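Long-range contacts in D-threo-3-hydroxyaspartate dehydratase (Delftia, PDB 3WQC), which uses pyridoxal 5'-phosphate and a divalent metal ion to deaminate D-threo-3-hydroxyaspartate to oxaloacetate and ammonium, and also dehydrates D-serine and other 3-hydroxyaspartate isomers: residues F251-G259 against T299-Q310; L15-D26 against L351-P359. One frame throughout, in Å; residues are numbered along the deposited sequence. Where two conformers were deposited one is given.

Contact 1. Residues F251-G259 against T299-Q310; sequences FDLVMRNIG and TARQKQDFGYGQ
Asn257, on the short helix 253-258, meets segment 299-310 with the ND2 end of its amide, while OD1 is held by its helix neighbour Arg256. ND2 spends its two hydrogens on Gln302 OE1 at 2.9 Å and on the backbone Gln304 O. Asn257 ND2 comes from above the Gln302 carbonyl plane, 62° out of it and not on a lone pair. OD1 accepts from Arg256 NH1 at 2.8 Å, in the guanidinium plane, so three bonds fix the amide's rotation. With alanine in place of Asn257, Gln302 OE1 and Gln304 O would probably both lose a donor, and the Arg256 guanidinium an acceptor that fixes its turn.

Gln302 suits its place by offering both donor and acceptor. With CG opposite its carbonyl carbon (chi1 -66°) and the chain then extended, its NE2 arrives 3.1 Å from Val254 O, which already accepts from Ile258 N in the helix. Arg256 NH1 also donates to Gln304 OE1 at 3.0 Å, a bent bond (N-H...O 130°) arriving above the carbonyl plane. Phe306 fills the apolar side: Leu253 CD2 sits 4.1 Å above the centre of its ring, a CH-pi contact, while Gln304 CG covers the opposite face. The ring's rim, at CZ, rests over a guanidinium face of Arg256. Lys303 reaches the carbonyls of Arg256 and Asn257 through waters, a positive charge probably favoured at the helix's C-terminal end.

Further out, Asp252 caps the helix start through OD1 to Met255 N; Gly259, with positive phi, ends the helix in a Schellman motif. Thr299 OG1 is shared by Phe306 N and Asn360. Just before the helix, Phe251 packs on helix 228-233, while the loop joins strand 322-327 through Tyr308 and Gly309, then enters strand 310-312.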
loop_
_atom_site.group_PDB
_atom_site.type_symbol
_atom_site.label_atom_id
_atom_site.label_comp_id
_atom_site.label_asym_id
_atom_site.label_seq_id
_atom_site.Cartn_x
_atom_site.Cartn_y
_atom_site.Cartn_z
ATOM N N PHE B 251 14.779 -9.691 -0.154
ATOM C CA PHE B 251 14.174 -10.594 0.787
ATOM C C PHE B 251 13.239 -9.877 1.780
ATOM O O PHE B 251 13.084 -8.640 1.690
ATOM C CB PHE B 251 15.210 -11.527 1.539
ATOM C CG PHE B 251 15.858 -12.535 0.621
ATOM C CD1 PHE B 251 15.058 -13.532 0.020
ATOM C CD2 PHE B 251 17.238 -12.529 0.407
ATOM C CE1 PHE B 251 15.656 -14.562 -0.745
ATOM C CE2 PHE B 251 17.839 -13.541 -0.394
ATOM C CZ PHE B 251 17.030 -14.547 -0.940
ATOM N N ASP B 252 12.607 -10.654 2.648
ATOM C CA ASP B 252 11.630 -10.165 3.598
ATOM C C ASP B 252 11.295 -11.244 4.569
ATOM O O ASP B 252 11.918 -12.354 4.515
ATOM C CB ASP B 252 10.397 -9.554 2.877
ATOM C CG ASP B 252 9.659 -10.583 2.005
ATOM O OD1 ASP B 252 9.727 -11.795 2.371
ATOM O OD2 ASP B 252 9.033 -10.203 0.988
ATOM N N LEU B 253 10.397 -10.974 5.526
ATOM C CA LEU B 253 10.138 -11.968 6.558
ATOM C C LEU B 253 9.290 -13.153 6.079
ATOM O O LEU B 253 9.431 -14.273 6.575
ATOM C CB LEU B 253 9.421 -11.339 7.754
ATOM C CG LEU B 253 10.338 -10.270 8.463
ATOM C CD1 LEU B 253 9.432 -9.478 9.419
ATOM C CD2 LEU B 253 11.463 -10.993 9.210
ATOM N N VAL B 254 8.446 -12.924 5.063
ATOM C CA VAL B 254 7.727 -14.071 4.431
ATOM C C VAL B 254 8.793 -15.030 3.833
ATOM O O VAL B 254 8.680 -16.245 4.049
ATOM C CB VAL B 254 6.759 -13.561 3.351
ATOM C CG1 VAL B 254 6.369 -14.673 2.377
ATOM C CG2 VAL B 254 5.532 -13.030 4.080
ATOM N N MET B 255 9.827 -14.540 3.169
ATOM C CA MET B 255 10.900 -15.400 2.611
ATOM C C MET B 255 11.680 -16.073 3.720
ATOM O O MET B 255 12.062 -17.264 3.594
ATOM C CB MET B 255 11.888 -14.643 1.709
ATOM C CG MET B 255 11.255 -14.182 0.384
ATOM S SD MET B 255 10.883 -15.524 -0.768
ATOM C CE MET B 255 9.118 -15.435 -1.081
ATOM N N ARG B 256 11.959 -15.349 4.799
ATOM C CA ARG B 256 12.654 -15.930 5.971
ATOM C C ARG B 256 11.822 -17.123 6.486
ATOM O O ARG B 256 12.377 -18.236 6.753
ATOM C CB ARG B 256 12.782 -14.865 7.071
ATOM C CG ARG B 256 13.522 -15.397 8.293
ATOM C CD ARG B 256 12.507 -15.971 9.302
ATOM N NE ARG B 256 13.115 -16.220 10.608
ATOM C CZ ARG B 256 12.461 -16.762 11.649
ATOM N NH1 ARG B 256 11.159 -17.118 11.560
ATOM N NH2 ARG B 256 13.118 -16.932 12.805
ATOM N N ASN B 257 10.488 -16.978 6.615
ATOM C CA ASN B 257 9.656 -18.037 7.101
ATOM C C ASN B 257 9.536 -19.229 6.118
ATOM O O ASN B 257 9.392 -20.398 6.562
ATOM C CB ASN B 257 8.288 -17.556 7.444
ATOM C CG ASN B 257 8.249 -16.828 8.775
ATOM O OD1 ASN B 257 9.122 -17.073 9.639
ATOM N ND2 ASN B 257 7.180 -16.045 9.010
ATOM N N ILE B 258 9.607 -18.945 4.809
ATOM C CA ILE B 258 9.589 -20.022 3.814
ATOM C C ILE B 258 10.884 -20.827 3.974
ATOM O O ILE B 258 10.877 -22.062 3.707
ATOM C CB ILE B 258 9.459 -19.433 2.360
ATOM C CG1 ILE B 258 8.008 -18.989 2.206
ATOM C CG2 ILE B 258 9.761 -20.534 1.274
ATOM C CD1 ILE B 258 7.870 -18.002 1.018
ATOM N N GLY B 259 11.968 -20.162 4.384
ATOM C CA GLY B 259 13.233 -20.828 4.731
ATOM C C GLY B 259 14.328 -20.611 3.738
ATOM O O GLY B 259 15.325 -21.334 3.787
ATOM N N THR B 299 3.077 -12.919 7.049
ATOM C CA THR B 299 3.621 -13.813 8.057
ATOM C C THR B 299 2.554 -14.340 9.008
ATOM O O THR B 299 2.872 -15.311 9.769
ATOM C CB THR B 299 4.745 -13.152 8.858
ATOM O OG1 THR B 299 4.219 -12.046 9.652
ATOM C CG2 THR B 299 5.911 -12.700 7.928
ATOM N N ALA B 300 1.318 -13.792 8.980
ATOM C CA ALA B 300 0.265 -14.174 9.952
ATOM C C ALA B 300 -0.048 -15.667 9.925
ATOM O O ALA B 300 -0.282 -16.258 10.978
ATOM C CB ALA B 300 -1.013 -13.404 9.783
ATOM N N ARG B 301 0.032 -16.277 8.785
ATOM C CA ARG B 301 -0.312 -17.713 8.727
ATOM C C ARG B 301 0.932 -18.619 8.715
ATOM O O ARG B 301 0.813 -19.842 8.552
ATOM C CB ARG B 301 -1.063 -17.996 7.448
ATOM C CG ARG B 301 -0.235 -17.664 6.176
ATOM C CD ARG B 301 -0.071 -16.158 6.004
ATOM N NE ARG B 301 -1.403 -15.521 6.072
ATOM C CZ ARG B 301 -2.155 -15.202 5.014
ATOM N NH1 ARG B 301 -1.737 -15.390 3.770
ATOM N NH2 ARG B 301 -3.340 -14.659 5.214
ATOM N N GLN B 302 2.126 -18.069 8.779
ATOM C CA GLN B 302 3.337 -18.830 8.673
ATOM C C GLN B 302 3.796 -19.291 10.067
ATOM O O GLN B 302 3.073 -19.067 11.044
ATOM C CB GLN B 302 4.434 -17.997 8.024
ATOM C CG GLN B 302 4.128 -17.657 6.561
ATOM C CD GLN B 302 5.330 -16.969 5.986
ATOM O OE1 GLN B 302 5.710 -15.859 6.473
ATOM N NE2 GLN B 302 5.929 -17.509 4.902
ATOM N N LYS B 303 4.977 -19.911 10.173
ATOM C CA LYS B 303 5.400 -20.509 11.425
ATOM C C LYS B 303 5.684 -19.465 12.497
ATOM O O LYS B 303 5.679 -19.780 13.671
ATOM C CB LYS B 303 6.651 -21.422 11.239
ATOM C CG LYS B 303 7.975 -20.698 10.806
ATOM C CD LYS B 303 9.099 -21.636 10.308
ATOM C CE LYS B 303 10.424 -20.901 10.180
ATOM N NZ LYS B 303 11.487 -21.890 9.799
ATOM N N GLN B 304 5.982 -18.244 12.098
ATOM C CA GLN B 304 6.241 -17.181 13.051
ATOM C C GLN B 304 5.580 -15.874 12.552
ATOM O O GLN B 304 5.930 -15.328 11.488
ATOM C CB GLN B 304 7.744 -16.980 13.223
ATOM C CG GLN B 304 7.946 -15.877 14.290
ATOM C CD GLN B 304 9.381 -15.877 14.819
ATOM O OE1 GLN B 304 10.230 -16.644 14.360
ATOM N NE2 GLN B 304 9.650 -15.031 15.758
ATOM N N ASP B 305 4.628 -15.394 13.336
ATOM C CA ASP B 305 3.887 -14.162 12.955
ATOM C C ASP B 305 4.681 -12.957 13.421
ATOM O O ASP B 305 4.968 -12.841 14.652
ATOM C CB ASP B 305 2.513 -14.238 13.634
ATOM C CG ASP B 305 1.618 -13.062 13.312
ATOM O OD1 ASP B 305 2.025 -12.161 12.571
ATOM O OD2 ASP B 305 0.470 -13.105 13.749
ATOM N N PHE B 306 5.072 -12.081 12.503
ATOM C CA PHE B 306 5.860 -10.882 12.863
ATOM C C PHE B 306 4.963 -9.610 12.917
ATOM O O PHE B 306 5.535 -8.509 12.893
ATOM C CB PHE B 306 7.003 -10.714 11.871
ATOM C CG PHE B 306 8.088 -11.746 12.048
ATOM C CD1 PHE B 306 9.102 -11.546 13.025
ATOM C CD2 PHE B 306 8.155 -12.865 11.222
ATOM C CE1 PHE B 306 10.170 -12.468 13.119
ATOM C CE2 PHE B 306 9.192 -13.791 11.338
ATOM C CZ PHE B 306 10.194 -13.605 12.293
ATOM N N GLY B 307 3.646 -9.731 12.948
ATOM C CA GLY B 307 2.747 -8.539 12.998
ATOM C C GLY B 307 3.043 -7.701 11.778
ATOM O O GLY B 307 3.193 -8.268 10.678
ATOM N N TYR B 308 3.160 -6.371 11.950
ATOM C CA TYR B 308 3.490 -5.488 10.872
ATOM C C TYR B 308 4.995 -5.264 10.709
ATOM O O TYR B 308 5.424 -4.398 9.927
ATOM C CB TYR B 308 2.754 -4.134 11.038
ATOM C CG TYR B 308 1.310 -4.262 10.711
ATOM C CD1 TYR B 308 0.304 -4.599 11.679
ATOM C CD2 TYR B 308 0.872 -4.010 9.372
ATOM C CE1 TYR B 308 -1.044 -4.745 11.310
ATOM C CE2 TYR B 308 -0.465 -4.183 9.039
ATOM C CZ TYR B 308 -1.396 -4.493 9.970
ATOM O OH TYR B 308 -2.709 -4.595 9.620
ATOM N N GLY B 309 5.832 -6.083 11.400
ATOM C CA GLY B 309 7.253 -6.074 11.088
ATOM C C GLY B 309 8.093 -6.387 12.312
ATOM O O GLY B 309 7.652 -6.124 13.442
ATOM N N GLN B 310 9.282 -6.903 12.050
ATOM C CA GLN B 310 10.254 -7.181 13.124
ATOM C C GLN B 310 11.051 -5.927 13.467
ATOM O O GLN B 310 11.664 -5.315 12.614
ATOM C CB GLN B 310 11.243 -8.269 12.660
ATOM C CG GLN B 310 12.409 -8.513 13.635
ATOM C CD GLN B 310 11.904 -8.979 14.983
ATOM O OE1 GLN B 310 11.139 -9.946 15.079
ATOM N NE2 GLN B 310 12.349 -8.284 16.092
HETATM O O HOH W 1 13.420 -19.699 8.670
HETATM O O HOH W 2 6.326 -20.759 7.839
HETATM O O HOH W 3 10.864 -22.645 7.091
#

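Contact 2. Residues L15-D26 against L351-P359; sequences LLTLDTPAAVID and LGTRLRILP
Strands 22-26 and 354-358 flank strand 268-278 in the mixed sheet of the beta domain, which resembles the C-terminal domain of alanine racemase and packs beside the cofactor-binding barrel. Arg354 and Arg356, on the same side of their strand, reach across to the N-terminal segment 15-26. Arg354 meets the bend that precedes strand 22-26. Its NH1 donates to Leu15 O at 2.7 Å and also to Leu18 O, while NH2 closes on that same Leu18 O at 3.0 Å. At Leu18 O the NH1 bond falls on a lone pair and the NH2 bond comes nearly along the C=O axis. All three bonds stay close to the guanidinium plane, which holds the group flat. Thr20 CG2 lies 4.1 Å above the centre of one face; Leu16 O lies over the other, offset toward its rim and not hydrogen-bonded. Arginine suits this place because an extended chain, with CG opposite the carbonyl carbon (chi1 -71°), carries several in-plane donors to a bend rich in carbonyls.

Arg356 is bent at chi3 (71°). Leu15 CD1 packs over one face of its guanidinium, 3.7 Å from NH2, and Val24 CG1 lies beside NH1. Two waters sit in its plane, one linking NH1 to Val24 O and the other, 2.9 Å from NH1, linking it to Asp26 OD2; Asp26 OD1 caps the following helix at Arg29 N. Ser269 and Leu314 take the NE and NH2 of Arg356. Beside the bend, Asp19 pairs with Arg101 of the second subunit, and His100 of that subunit packs on Arg354.

Both arginines are therefore bound across this contact without a direct salt bridge. The charge of Arg354 is probably compensated by the partial negative charge of neutral carbonyls, and the attraction between Arg356 and Asp26 is probably softened by the intervening water.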
loop_
_atom_site.group_PDB
_atom_site.type_symbol
_atom_site.label_atom_id
_atom_site.label_comp_id
_atom_site.label_asym_id
_atom_site.label_seq_id
_atom_site.Cartn_x
_atom_site.Cartn_y
_atom_site.Cartn_z
ATOM N N LEU B 15 21.282 7.970 8.436
ATOM C CA LEU B 15 20.077 7.474 9.107
ATOM C C LEU B 15 19.658 8.335 10.264
ATOM O O LEU B 15 18.528 8.234 10.743
ATOM C CB LEU B 15 20.202 6.027 9.564
ATOM C CG LEU B 15 20.470 5.029 8.470
ATOM C CD1 LEU B 15 20.330 3.688 9.144
ATOM C CD2 LEU B 15 19.415 5.091 7.364
ATOM N N LEU B 16 20.560 9.212 10.717
ATOM C CA LEU B 16 20.206 10.111 11.805
ATOM C C LEU B 16 19.522 11.358 11.327
ATOM O O LEU B 16 18.872 12.085 12.157
ATOM C CB LEU B 16 21.501 10.529 12.552
ATOM C CG LEU B 16 22.123 9.412 13.375
ATOM C CD1 LEU B 16 23.370 9.969 14.023
ATOM C CD2 LEU B 16 21.137 8.953 14.441
ATOM N N THR B 17 19.731 11.736 10.048
ATOM C CA THR B 17 19.244 13.035 9.560
ATOM C C THR B 17 18.009 12.890 8.658
ATOM O O THR B 17 17.289 13.842 8.458
ATOM C CB THR B 17 20.313 13.842 8.773
ATOM O OG1 THR B 17 20.648 13.131 7.563
ATOM C CG2 THR B 17 21.554 14.079 9.665
ATOM N N LEU B 18 17.752 11.683 8.126
ATOM C CA LEU B 18 16.527 11.464 7.335
ATOM C C LEU B 18 15.252 11.745 8.139
ATOM O O LEU B 18 15.207 11.473 9.378
ATOM C CB LEU B 18 16.461 9.983 6.922
ATOM C CG LEU B 18 17.379 9.603 5.732
ATOM C CD1 LEU B 18 17.345 8.109 5.535
ATOM C CD2 LEU B 18 17.091 10.385 4.423
ATOM N N ASP B 19 14.209 12.232 7.494
ATOM C CA ASP B 19 12.901 12.156 8.161
ATOM C C ASP B 19 12.413 10.707 8.118
ATOM O O ASP B 19 12.932 9.861 7.309
ATOM C CB ASP B 19 11.919 13.057 7.425
ATOM C CG ASP B 19 10.606 13.344 8.236
ATOM O OD1 ASP B 19 10.581 13.104 9.492
ATOM O OD2 ASP B 19 9.605 13.839 7.615
ATOM N N THR B 20 11.507 10.383 9.040
ATOM C CA THR B 20 10.940 9.041 9.120
ATOM C C THR B 20 9.414 9.144 8.903
ATOM O O THR B 20 8.782 10.192 9.133
ATOM C CB THR B 20 11.164 8.458 10.521
ATOM O OG1 THR B 20 10.704 9.367 11.525
ATOM C CG2 THR B 20 12.651 8.152 10.701
ATOM N N PRO B 21 8.797 8.117 8.338
ATOM C CA PRO B 21 9.456 6.847 7.951
ATOM C C PRO B 21 10.226 6.950 6.623
ATOM O O PRO B 21 9.893 7.804 5.795
ATOM C CB PRO B 21 8.248 5.863 7.767
ATOM C CG PRO B 21 7.126 6.775 7.344
ATOM C CD PRO B 21 7.340 8.116 8.071
ATOM N N ALA B 22 11.197 6.050 6.429
ATOM C CA ALA B 22 11.974 6.008 5.174
ATOM C C ALA B 22 12.248 4.554 4.868
ATOM O O ALA B 22 12.448 3.711 5.791
ATOM C CB ALA B 22 13.307 6.747 5.354
ATOM N N ALA B 23 12.282 4.206 3.574
ATOM C CA ALA B 23 12.578 2.808 3.160
ATOM C C ALA B 23 14.090 2.729 2.860
ATOM O O ALA B 23 14.581 3.360 1.882
ATOM C CB ALA B 23 11.714 2.508 1.931
ATOM N N VAL B 24 14.817 1.960 3.657
ATOM C CA VAL B 24 16.263 1.985 3.605
ATOM C C VAL B 24 16.714 0.665 2.946
ATOM O O VAL B 24 16.317 -0.439 3.420
ATOM C CB VAL B 24 16.814 2.058 5.050
ATOM C CG1 VAL B 24 18.348 1.908 5.002
ATOM C CG2 VAL B 24 16.392 3.438 5.653
ATOM N N ILE B 25 17.551 0.787 1.891
ATOM C CA ILE B 25 18.163 -0.430 1.337
ATOM C C ILE B 25 19.621 -0.504 1.867
ATOM O O ILE B 25 20.419 0.405 1.616
ATOM C CB ILE B 25 18.258 -0.360 -0.219
ATOM C CG1 ILE B 25 16.873 -0.273 -0.868
ATOM C CG2 ILE B 25 19.006 -1.628 -0.743
ATOM C CD1 ILE B 25 17.004 0.079 -2.372
ATOM N N ASP B 26 19.930 -1.615 2.567
ATOM C CA ASP B 26 21.313 -1.861 3.010
ATOM C C ASP B 26 22.053 -2.397 1.742
ATOM O O ASP B 26 21.777 -3.530 1.287
ATOM C CB ASP B 26 21.296 -2.900 4.140
ATOM C CG ASP B 26 22.723 -3.336 4.596
ATOM O OD1 ASP B 26 23.664 -3.560 3.836
ATOM O OD2 ASP B 26 22.895 -3.444 5.769
ATOM N N LEU B 351 11.266 8.316 23.716
ATOM C CA LEU B 351 10.778 9.217 22.712
ATOM C C LEU B 351 11.925 9.702 21.844
ATOM O O LEU B 351 13.028 10.007 22.372
ATOM C CB LEU B 351 10.061 10.430 23.390
ATOM C CG LEU B 351 9.527 11.616 22.513
ATOM C CD1 LEU B 351 8.316 11.198 21.694
ATOM C CD2 LEU B 351 9.187 12.937 23.269
ATOM N N GLY B 352 11.711 9.678 20.513
ATOM C CA GLY B 352 12.734 10.095 19.561
ATOM C C GLY B 352 13.749 9.052 19.148
ATOM O O GLY B 352 14.458 9.292 18.190
ATOM N N THR B 353 13.725 7.854 19.772
ATOM C CA THR B 353 14.571 6.684 19.347
ATOM C C THR B 353 14.234 6.300 17.912
ATOM O O THR B 353 13.026 6.272 17.549
ATOM C CB THR B 353 14.280 5.440 20.226
ATOM O OG1 THR B 353 14.541 5.767 21.560
ATOM C CG2 THR B 353 15.131 4.195 19.834
ATOM N N ARG B 354 15.279 6.098 17.133
ATOM C CA ARG B 354 15.103 5.580 15.744
ATOM C C ARG B 354 15.295 4.083 15.723
ATOM O O ARG B 354 16.269 3.530 16.337
ATOM C CB ARG B 354 16.105 6.221 14.804
ATOM C CG ARG B 354 15.757 7.657 14.588
ATOM C CD ARG B 354 16.686 8.365 13.675
ATOM N NE ARG B 354 15.972 9.642 13.492
ATOM C CZ ARG B 354 15.769 10.275 12.345
ATOM N NH1 ARG B 354 16.385 9.874 11.259
ATOM N NH2 ARG B 354 15.015 11.376 12.346
ATOM N N LEU B 355 14.419 3.397 14.995
ATOM C CA LEU B 355 14.414 1.911 14.904
ATOM C C LEU B 355 14.312 1.571 13.417
ATOM O O LEU B 355 14.033 2.441 12.594
ATOM C CB LEU B 355 13.176 1.368 15.587
ATOM C CG LEU B 355 13.092 1.594 17.068
ATOM C CD1 LEU B 355 11.727 1.201 17.577
ATOM C CD2 LEU B 355 14.250 0.865 17.787
ATOM N N ARG B 356 14.549 0.325 13.044
ATOM C CA ARG B 356 14.357 -0.098 11.657
ATOM C C ARG B 356 13.402 -1.301 11.700
ATOM O O ARG B 356 13.584 -2.201 12.496
ATOM C CB ARG B 356 15.734 -0.439 11.018
ATOM C CG ARG B 356 16.461 0.885 10.757
ATOM C CD ARG B 356 17.931 0.651 10.491
ATOM N NE ARG B 356 18.219 0.011 9.203
ATOM C CZ ARG B 356 19.472 -0.230 8.799
ATOM N NH1 ARG B 356 19.659 -0.805 7.609
ATOM N NH2 ARG B 356 20.530 0.052 9.596
ATOM N N ILE B 357 12.447 -1.342 10.806
ATOM C CA ILE B 357 11.449 -2.420 10.864
ATOM C C ILE B 357 11.578 -3.295 9.626
ATOM O O ILE B 357 11.589 -2.778 8.474
ATOM C CB ILE B 357 10.000 -1.868 10.911
ATOM C CG1 ILE B 357 9.802 -0.671 11.918
ATOM C CG2 ILE B 357 8.965 -2.959 11.008
ATOM C CD1 ILE B 357 10.116 -1.122 13.337
ATOM N N LEU B 358 11.800 -4.600 9.813
ATOM C CA LEU B 358 11.851 -5.478 8.638
ATOM C C LEU B 358 10.422 -5.789 8.194
ATOM O O LEU B 358 9.570 -6.127 9.023
ATOM C CB LEU B 358 12.559 -6.844 8.959
ATOM C CG LEU B 358 14.014 -6.698 9.494
ATOM C CD1 LEU B 358 14.542 -8.122 9.842
ATOM C CD2 LEU B 358 14.843 -5.940 8.460
ATOM N N PRO B 359 10.182 -5.771 6.863
ATOM C CA PRO B 359 8.825 -5.906 6.356
ATOM C C PRO B 359 8.355 -7.371 6.214
ATOM O O PRO B 359 9.205 -8.279 5.981
ATOM C CB PRO B 359 8.949 -5.340 4.934
ATOM C CG PRO B 359 10.377 -5.652 4.540
ATOM C CD PRO B 359 11.174 -5.444 5.829
HETATM O O HOH W 4 17.796 -1.748 5.544
HETATM O O HOH W 5 22.390 -1.634 7.650
#

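In the fold
The two contacts share a border: strand 354-358 of contact 2 lies against contact 1, where Leu358 N bonds Gln310 O and Pro359 O accepts from Leu253 N. Contact 1 is nested within the long loop of chain that contact 2 closes. It is the more buried of the two, joining a short helix to a loop, and it combines interlocked amides with one phenylalanine ring packed by leucine. Contact 2 is partly buried, lies farther from the centre of the chain and borders the second subunit. There arginines reach from one strand to another, and to the bend before it, across strand 268-278, using backbone carbonyls and water in place of side-chain amides.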